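Local coordinates for sugar ABC transporter, periplasmic sugar-binding protein (Caulobacter crescentus, PDB 4IRX) that binds myo-inositol as a periplasmic solute-binding protein, probably handing it to an ABC transporter for uptake, at residues A[95-99]-A[140-145]; A[92-96]-A[106-110]; A[11-16]-A[67-73]. All blocks are in the same frame, centred on the assembly; numbering follows the deposited sequence. Where two conformers were deposited one is given.

All three contacts are buried; contacts 1 and 2 touch inositol, contact 3 stops short of it, and they differ mainly in chemistry. Contacts 2 and 3 belong to the same sheet: strands 67-70 and 91-95 are neighbours in it, joined by backbone bonds such as Val95 N to Val70 O. Both rest on parallel strand pairing, but contact 3 is mostly apolar on both faces, whereas contact 2 puts a histidine-serine pair and waters on one. Contact 1 takes over at the end of segment 92-96, sharing Val95 and Asp96, but trades regular pairing for charges, hydroxyls and inositol. Arg97 also ties contact 1 to contact 3, its NH1 lying 2.8 Å from Pro72 O, a probable hydrogen bond.

Contact 1 (A[95-99]-A[140-145]); sequences VDRNI and DPGSSS. With INS (1,2,3,4,5,6-hexahydroxy-cyclohexane), chain C.
Arg97 reaches Asp140 in a salt-bridge network at the myo-inositol site, set in the cleft between the two lobes of a periplasmic binding protein. For the charges, Arg97 NH2 lies 3.0 Å from Asp140 OD2. The carboxylate oxygen sits at the guanidinium edge, but the two planes stand 77° apart, so a single oxygen makes the link. Because the arginine is bent at chi2 (-74°) and again at chi3, NE turns back to Asp96 OD2, 2.9 Å away on its anti lone pair. With NH1 bound to Pro72 O, three bonds from the protein, and a fourth to inositol O6, hold the group in its plane. Ser143 OG lies over one face of the guanidinium, 3.2 Å above its plane.

Inositol shares the charged groups. Its O1 donates to Asp96 OD1 at 2.6 Å, and its O6 to Asp96 OD2 at 2.5 Å. Arg97 NH2 donates to O6 in turn, while O5 gives its proton to Asp140 OD2 at 2.6 Å.

Outside the pocket, Ser144, just after the N-cap residue Ser143 of helix 144-160, meets Asn98. Asn98 rests its amide against Ser144 CB, and its backbone N donates to Ser144 OG over 2.8 Å, at a nearly straight 169°.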
# COMPACT_ATOMS: atom_id res chain seq x y z
N VAL A 95 -8.64 -5.22 -2.91
CA VAL A 95 -7.52 -5.59 -2.07
C VAL A 95 -6.53 -4.42 -2.01
O VAL A 95 -6.33 -3.70 -2.99
CB VAL A 95 -6.83 -6.89 -2.55
CG1 VAL A 95 -6.07 -6.68 -3.85
CG2 VAL A 95 -5.85 -7.42 -1.46
N ASP A 96 -5.96 -4.23 -0.81
CA ASP A 96 -4.96 -3.21 -0.49
C ASP A 96 -5.51 -1.80 -0.36
O ASP A 96 -5.24 -1.10 0.62
CB ASP A 96 -3.77 -3.22 -1.45
CG ASP A 96 -2.76 -2.16 -1.07
OD1 ASP A 96 -2.06 -2.37 -0.04
OD2 ASP A 96 -2.70 -1.13 -1.75
N ARG A 97 -6.24 -1.37 -1.38
CA ARG A 97 -6.98 -0.10 -1.33
C ARG A 97 -8.41 -0.34 -1.81
O ARG A 97 -8.69 -1.30 -2.55
CB ARG A 97 -6.30 1.04 -2.12
CG ARG A 97 -6.35 0.92 -3.66
CD ARG A 97 -5.40 -0.13 -4.19
NE ARG A 97 -4.01 0.24 -3.94
CZ ARG A 97 -3.31 1.13 -4.64
NH1 ARG A 97 -3.81 1.74 -5.71
NH2 ARG A 97 -2.07 1.43 -4.27
N ASN A 98 -9.32 0.51 -1.34
CA ASN A 98 -10.73 0.25 -1.56
C ASN A 98 -11.29 0.88 -2.83
O ASN A 98 -10.60 1.58 -3.56
CB ASN A 98 -11.56 0.59 -0.31
CG ASN A 98 -11.60 2.08 -0.00
OD1 ASN A 98 -11.67 2.92 -0.91
ND2 ASN A 98 -11.57 2.42 1.29
N ILE A 99 -12.54 0.56 -3.13
CA ILE A 99 -13.31 1.26 -4.14
C ILE A 99 -14.44 1.94 -3.41
O ILE A 99 -15.13 1.31 -2.60
CB ILE A 99 -13.86 0.28 -5.18
CG1 ILE A 99 -12.72 -0.28 -6.04
CG2 ILE A 99 -14.92 0.98 -6.05
CD1 ILE A 99 -13.14 -1.33 -7.01
N ASP A 140 0.93 6.70 -3.92
CA ASP A 140 -0.23 6.68 -4.85
C ASP A 140 -1.42 7.60 -4.48
O ASP A 140 -2.33 7.17 -3.76
CB ASP A 140 -0.80 5.24 -4.97
CG ASP A 140 0.09 4.29 -5.75
OD1 ASP A 140 0.72 4.68 -6.78
OD2 ASP A 140 0.13 3.10 -5.38
N PRO A 141 -1.41 8.87 -4.93
CA PRO A 141 -2.36 9.83 -4.35
C PRO A 141 -3.84 9.53 -4.49
O PRO A 141 -4.61 9.97 -3.63
CB PRO A 141 -2.04 11.13 -5.09
CG PRO A 141 -0.60 11.00 -5.44
CD PRO A 141 -0.35 9.53 -5.72
N GLY A 142 -4.24 8.81 -5.53
CA GLY A 142 -5.65 8.47 -5.70
C GLY A 142 -6.11 7.25 -4.93
O GLY A 142 -7.30 6.91 -4.91
N SER A 143 -5.19 6.56 -4.28
CA SER A 143 -5.51 5.34 -3.55
C SER A 143 -6.07 5.64 -2.15
O SER A 143 -5.55 6.49 -1.45
CB SER A 143 -4.23 4.51 -3.42
OG SER A 143 -4.41 3.39 -2.58
N SER A 144 -7.10 4.91 -1.72
CA SER A 144 -7.58 5.01 -0.34
C SER A 144 -6.45 4.81 0.68
O SER A 144 -6.46 5.38 1.76
CB SER A 144 -8.70 4.01 -0.05
OG SER A 144 -8.19 2.69 0.03
N SER A 145 -5.45 4.01 0.31
CA SER A 145 -4.37 3.74 1.25
C SER A 145 -3.56 5.00 1.54
O SER A 145 -3.15 5.23 2.68
CB SER A 145 -3.49 2.60 0.77
OG SER A 145 -2.91 2.94 -0.47
C1 INS C . 0.46 -0.31 -0.68
C2 INS C . 1.94 -0.29 -0.46
C3 INS C . 2.61 0.12 -1.74
C4 INS C . 2.17 1.50 -2.14
C5 INS C . 0.72 1.51 -2.41
C6 INS C . -0.06 1.02 -1.21
O1 INS C . -0.20 -0.66 0.50
O2 INS C . 2.25 0.57 0.59
O3 INS C . 4.01 0.06 -1.61
O4 INS C . 2.89 1.95 -3.24
O5 INS C . 0.33 2.79 -2.78
O6 INS C . -1.44 1.05 -1.43

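Contact 2 (A[92-96]-A[106-110]). With INS (1,2,3,4,5,6-hexahydroxy-cyclohexane), chain C.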
# COMPACT_ATOMS: atom_id res chain seq x y z
N VAL A 92 -17.27 -8.40 -7.03
CA VAL A 92 -16.05 -7.62 -6.93
C VAL A 92 -15.60 -7.50 -5.48
O VAL A 92 -16.39 -7.18 -4.57
CB VAL A 92 -16.26 -6.21 -7.52
CG1 VAL A 92 -14.98 -5.34 -7.41
CG2 VAL A 92 -16.72 -6.30 -8.99
N ILE A 93 -14.32 -7.75 -5.26
CA ILE A 93 -13.70 -7.50 -3.97
C ILE A 93 -12.41 -6.70 -4.20
O ILE A 93 -11.66 -6.97 -5.14
CB ILE A 93 -13.49 -8.81 -3.18
CG1 ILE A 93 -12.99 -8.55 -1.75
CG2 ILE A 93 -12.57 -9.73 -3.95
CD1 ILE A 93 -13.14 -9.78 -0.86
N SER A 94 -12.17 -5.70 -3.37
CA SER A 94 -10.96 -4.91 -3.50
C SER A 94 -9.90 -5.43 -2.53
O SER A 94 -10.21 -6.03 -1.50
CB SER A 94 -11.22 -3.41 -3.29
OG SER A 94 -11.71 -3.14 -1.98
N VAL A 95 -8.64 -5.22 -2.91
CA VAL A 95 -7.52 -5.59 -2.07
C VAL A 95 -6.53 -4.42 -2.01
O VAL A 95 -6.33 -3.70 -2.99
CB VAL A 95 -6.83 -6.89 -2.55
CG1 VAL A 95 -6.07 -6.68 -3.85
CG2 VAL A 95 -5.85 -7.42 -1.46
N ASP A 96 -5.96 -4.23 -0.81
CA ASP A 96 -4.96 -3.21 -0.49
C ASP A 96 -5.51 -1.80 -0.36
O ASP A 96 -5.24 -1.10 0.62
CB ASP A 96 -3.77 -3.22 -1.45
CG ASP A 96 -2.76 -2.16 -1.07
OD1 ASP A 96 -2.06 -2.37 -0.04
OD2 ASP A 96 -2.70 -1.13 -1.75
N VAL A 106 -18.51 -2.03 -2.15
CA VAL A 106 -17.59 -3.07 -2.57
C VAL A 106 -16.83 -3.59 -1.36
O VAL A 106 -16.16 -2.82 -0.66
CB VAL A 106 -16.61 -2.53 -3.60
CG1 VAL A 106 -15.57 -3.59 -3.93
CG2 VAL A 106 -17.35 -2.12 -4.83
N PRO A 107 -16.92 -4.91 -1.11
CA PRO A 107 -16.18 -5.47 0.02
C PRO A 107 -14.68 -5.27 -0.20
O PRO A 107 -14.24 -5.30 -1.33
CB PRO A 107 -16.54 -6.95 0.01
CG PRO A 107 -17.63 -7.12 -0.96
CD PRO A 107 -17.65 -5.94 -1.87
N HIS A 108 -13.95 -5.09 0.89
CA HIS A 108 -12.56 -4.67 0.85
C HIS A 108 -11.72 -5.45 1.85
O HIS A 108 -12.08 -5.54 3.02
CB HIS A 108 -12.45 -3.19 1.16
CG HIS A 108 -11.04 -2.72 1.27
ND1 HIS A 108 -10.19 -2.76 0.19
CD2 HIS A 108 -10.32 -2.28 2.32
CE1 HIS A 108 -8.99 -2.35 0.57
NE2 HIS A 108 -9.04 -2.05 1.85
N VAL A 109 -10.61 -6.00 1.38
CA VAL A 109 -9.59 -6.64 2.23
C VAL A 109 -8.34 -5.78 2.17
O VAL A 109 -7.74 -5.62 1.11
CB VAL A 109 -9.24 -8.07 1.76
CG1 VAL A 109 -8.23 -8.70 2.72
CG2 VAL A 109 -10.51 -8.92 1.69
N GLY A 110 -7.93 -5.23 3.30
CA GLY A 110 -6.73 -4.40 3.30
C GLY A 110 -6.24 -4.15 4.71
O GLY A 110 -6.82 -4.62 5.66
C1 INS C . 0.46 -0.31 -0.68
C2 INS C . 1.94 -0.29 -0.46
C3 INS C . 2.61 0.12 -1.74
C4 INS C . 2.17 1.50 -2.14
C5 INS C . 0.72 1.51 -2.41
C6 INS C . -0.06 1.02 -1.21
O1 INS C . -0.20 -0.66 0.50
O2 INS C . 2.25 0.57 0.59
O3 INS C . 4.01 0.06 -1.61
O4 INS C . 2.89 1.95 -3.24
O5 INS C . 0.33 2.79 -2.78
O6 INS C . -1.44 1.05 -1.43
O HOH W 1 -13.87 -1.53 -1.59
O HOH W 2 -6.77 -0.91 3.01
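Ser94 and His108 are partners in a parallel strand pair, 92-95 with 108-110, whose axes approach to 4.7 Å at an angle of 18°. The backbone bonds follow the parallel pattern: Ser94 uses both its N, to Pro107 O, and its O, from Val109 N, while Asp96 N donates to Val109 O.

The polar side chains lie on one face. His108 ND1 donates to Ser94 OG at 2.7 Å, in the plane of the imidazole. Ser94 OG, tucked between its own N and carbonyl carbon (chi1 62°), passes its proton to a water that bonds on to Val106 O. At the far side of the ring, NE2 and Asp96 O each lie 2.8 Å from a second water. Putting an alanine in place of His108 would probably leave Ser94 OG without its imidazole donor, held by its water bond, and the second water without its ring partner. Gly110 N lies over one face of the ring, toward its rim.

Among the apolar contacts, on the face of Val95 and Val109, Ile93 CD1 lies 3.8 Å from Val109 CG2; Val92 and Val106 meet through their CG1 methyls.

Around the pair, strand 67-70 bonds to the other edge of 92-95, and strand 275-282 to 108-110 through Val275. Helix 251-268 covers Ile93, Val95 and Val109 with Gln254 and Gln261.

Contact 3 (A[11-16]-A[67-73])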
# COMPACT_ATOMS: atom_id res chain seq x y z
N VAL A 11 -10.26 -16.93 -11.31
CA VAL A 11 -10.48 -15.60 -10.78
C VAL A 11 -9.58 -14.63 -11.54
O VAL A 11 -8.43 -14.97 -11.86
CB VAL A 11 -10.17 -15.56 -9.25
CG1 VAL A 11 -10.17 -14.14 -8.67
CG2 VAL A 11 -11.18 -16.42 -8.48
N VAL A 12 -10.10 -13.45 -11.86
CA VAL A 12 -9.29 -12.41 -12.47
C VAL A 12 -8.83 -11.49 -11.34
O VAL A 12 -9.63 -11.11 -10.47
CB VAL A 12 -10.07 -11.61 -13.54
CG1 VAL A 12 -9.31 -10.38 -13.96
CG2 VAL A 12 -10.36 -12.49 -14.74
N VAL A 13 -7.53 -11.19 -11.36
CA VAL A 13 -6.91 -10.30 -10.39
C VAL A 13 -6.27 -9.15 -11.14
O VAL A 13 -5.31 -9.33 -11.89
CB VAL A 13 -5.86 -11.04 -9.55
CG1 VAL A 13 -5.34 -10.13 -8.44
CG2 VAL A 13 -6.50 -12.29 -8.93
N SER A 14 -6.80 -7.96 -10.90
CA SER A 14 -6.34 -6.74 -11.55
C SER A 14 -5.51 -5.87 -10.61
O SER A 14 -6.04 -5.33 -9.65
CB SER A 14 -7.54 -5.96 -12.06
OG SER A 14 -7.12 -4.68 -12.54
N PHE A 15 -4.21 -5.75 -10.89
CA PHE A 15 -3.31 -4.94 -10.07
C PHE A 15 -3.19 -3.54 -10.62
O PHE A 15 -3.20 -3.36 -11.83
CB PHE A 15 -1.91 -5.59 -10.05
CG PHE A 15 -1.81 -6.80 -9.14
CD1 PHE A 15 -1.50 -6.63 -7.81
CD2 PHE A 15 -2.00 -8.08 -9.63
CE1 PHE A 15 -1.42 -7.72 -6.95
CE2 PHE A 15 -1.92 -9.18 -8.78
CZ PHE A 15 -1.62 -9.01 -7.44
N ASN A 16 -3.07 -2.56 -9.75
CA ASN A 16 -2.88 -1.19 -10.21
C ASN A 16 -1.59 -0.94 -10.98
O ASN A 16 -1.61 -0.22 -11.98
CB ASN A 16 -3.00 -0.20 -9.05
CG ASN A 16 -2.07 -0.52 -7.91
OD1 ASN A 16 -2.21 -1.57 -7.28
ND2 ASN A 16 -1.14 0.38 -7.60
N VAL A 67 -15.88 -13.67 -10.42
CA VAL A 67 -15.30 -12.90 -9.31
C VAL A 67 -14.04 -12.23 -9.78
O VAL A 67 -13.21 -12.84 -10.46
CB VAL A 67 -14.94 -13.79 -8.09
CG1 VAL A 67 -14.47 -12.90 -6.95
CG2 VAL A 67 -16.12 -14.63 -7.67
N VAL A 68 -13.91 -10.95 -9.44
CA VAL A 68 -12.71 -10.19 -9.76
C VAL A 68 -12.17 -9.60 -8.48
O VAL A 68 -12.94 -9.10 -7.65
CB VAL A 68 -12.98 -9.07 -10.80
CG1 VAL A 68 -11.71 -8.32 -11.08
CG2 VAL A 68 -13.48 -9.68 -12.09
N ILE A 69 -10.86 -9.71 -8.27
CA ILE A 69 -10.18 -9.05 -7.16
C ILE A 69 -9.44 -7.88 -7.75
O ILE A 69 -8.71 -8.05 -8.71
CB ILE A 69 -9.20 -10.00 -6.47
CG1 ILE A 69 -9.95 -11.22 -5.90
CG2 ILE A 69 -8.42 -9.29 -5.40
CD1 ILE A 69 -9.02 -12.35 -5.43
N VAL A 70 -9.66 -6.70 -7.21
CA VAL A 70 -9.08 -5.50 -7.81
C VAL A 70 -8.35 -4.62 -6.79
O VAL A 70 -8.84 -4.36 -5.69
CB VAL A 70 -10.17 -4.69 -8.57
CG1 VAL A 70 -11.36 -4.37 -7.68
CG2 VAL A 70 -9.60 -3.41 -9.19
N ALA A 71 -7.14 -4.22 -7.16
CA ALA A 71 -6.44 -3.14 -6.44
C ALA A 71 -6.55 -1.94 -7.37
O ALA A 71 -5.77 -1.81 -8.32
CB ALA A 71 -4.98 -3.50 -6.18
N PRO A 72 -7.55 -1.06 -7.12
CA PRO A 72 -7.83 0.00 -8.10
C PRO A 72 -6.71 1.03 -8.18
O PRO A 72 -6.18 1.40 -7.13
CB PRO A 72 -9.10 0.67 -7.56
CG PRO A 72 -9.08 0.36 -6.06
CD PRO A 72 -8.48 -1.03 -5.97
N THR A 73 -6.40 1.53 -9.37
CA THR A 73 -5.43 2.62 -9.53
C THR A 73 -5.86 3.87 -8.78
O THR A 73 -5.02 4.59 -8.24
CB THR A 73 -5.24 3.00 -11.02
OG1 THR A 73 -6.50 3.45 -11.54
CG2 THR A 73 -4.73 1.82 -11.82
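Val11 and Ile69 cross at a slant on one face of two neighbouring parallel strands, 11-15 and 67-70. Ile69 CG1 stands beside its own backbone N (chi1 -61°), which carries CD1 back along the strand to within 3.9 Å of Val11 CG1. On the same face Val13 offers CG2 to Ile69 CB at 4.3 Å, and helix 21-37 covers Val13 and Phe15 through Leu30.

The opposite face carries Val12, Val68 and Ser14. Val68 spreads its two methyls: CG2 lies alongside Val12 CB, while CG1 settles 3.5 Å from Val12 O. Ser14 points its hydroxyl away from Val68 and satisfies it with Gln53 of helix 50-62, whose Leu57 and Ala60 also lie against this side.

Between the faces the backbones are bonded in alternation. Ile69 N to Val12 O, Ser14 N to Ile69 O and Ala71 N to Ser14 O each measure 2.9 Å, with the donors almost in line with the carbonyls. The bond from Val12 N to Val67 O is stretched to 3.5 Å and weak.

Past these bonds Asn16 CB packs 3.3 Å from Ala71 O and its OD1 faces Ala71 CB, while Thr73 lays CG2 3.8 Å from Asn16 CB and its OG1 is hydrogen-bonded to Ser50 OG.

Helices 21-37 and 50-62 thus cover opposite faces of the parallel part, order 2-1-3-4-5, of a mixed sheet, the Rossmann-like lobe of periplasmic binding proteins; its C-terminal strand ends face the ligand cleft, bringing the Asn16 side chain about 6 Å from inositol between nearest atoms.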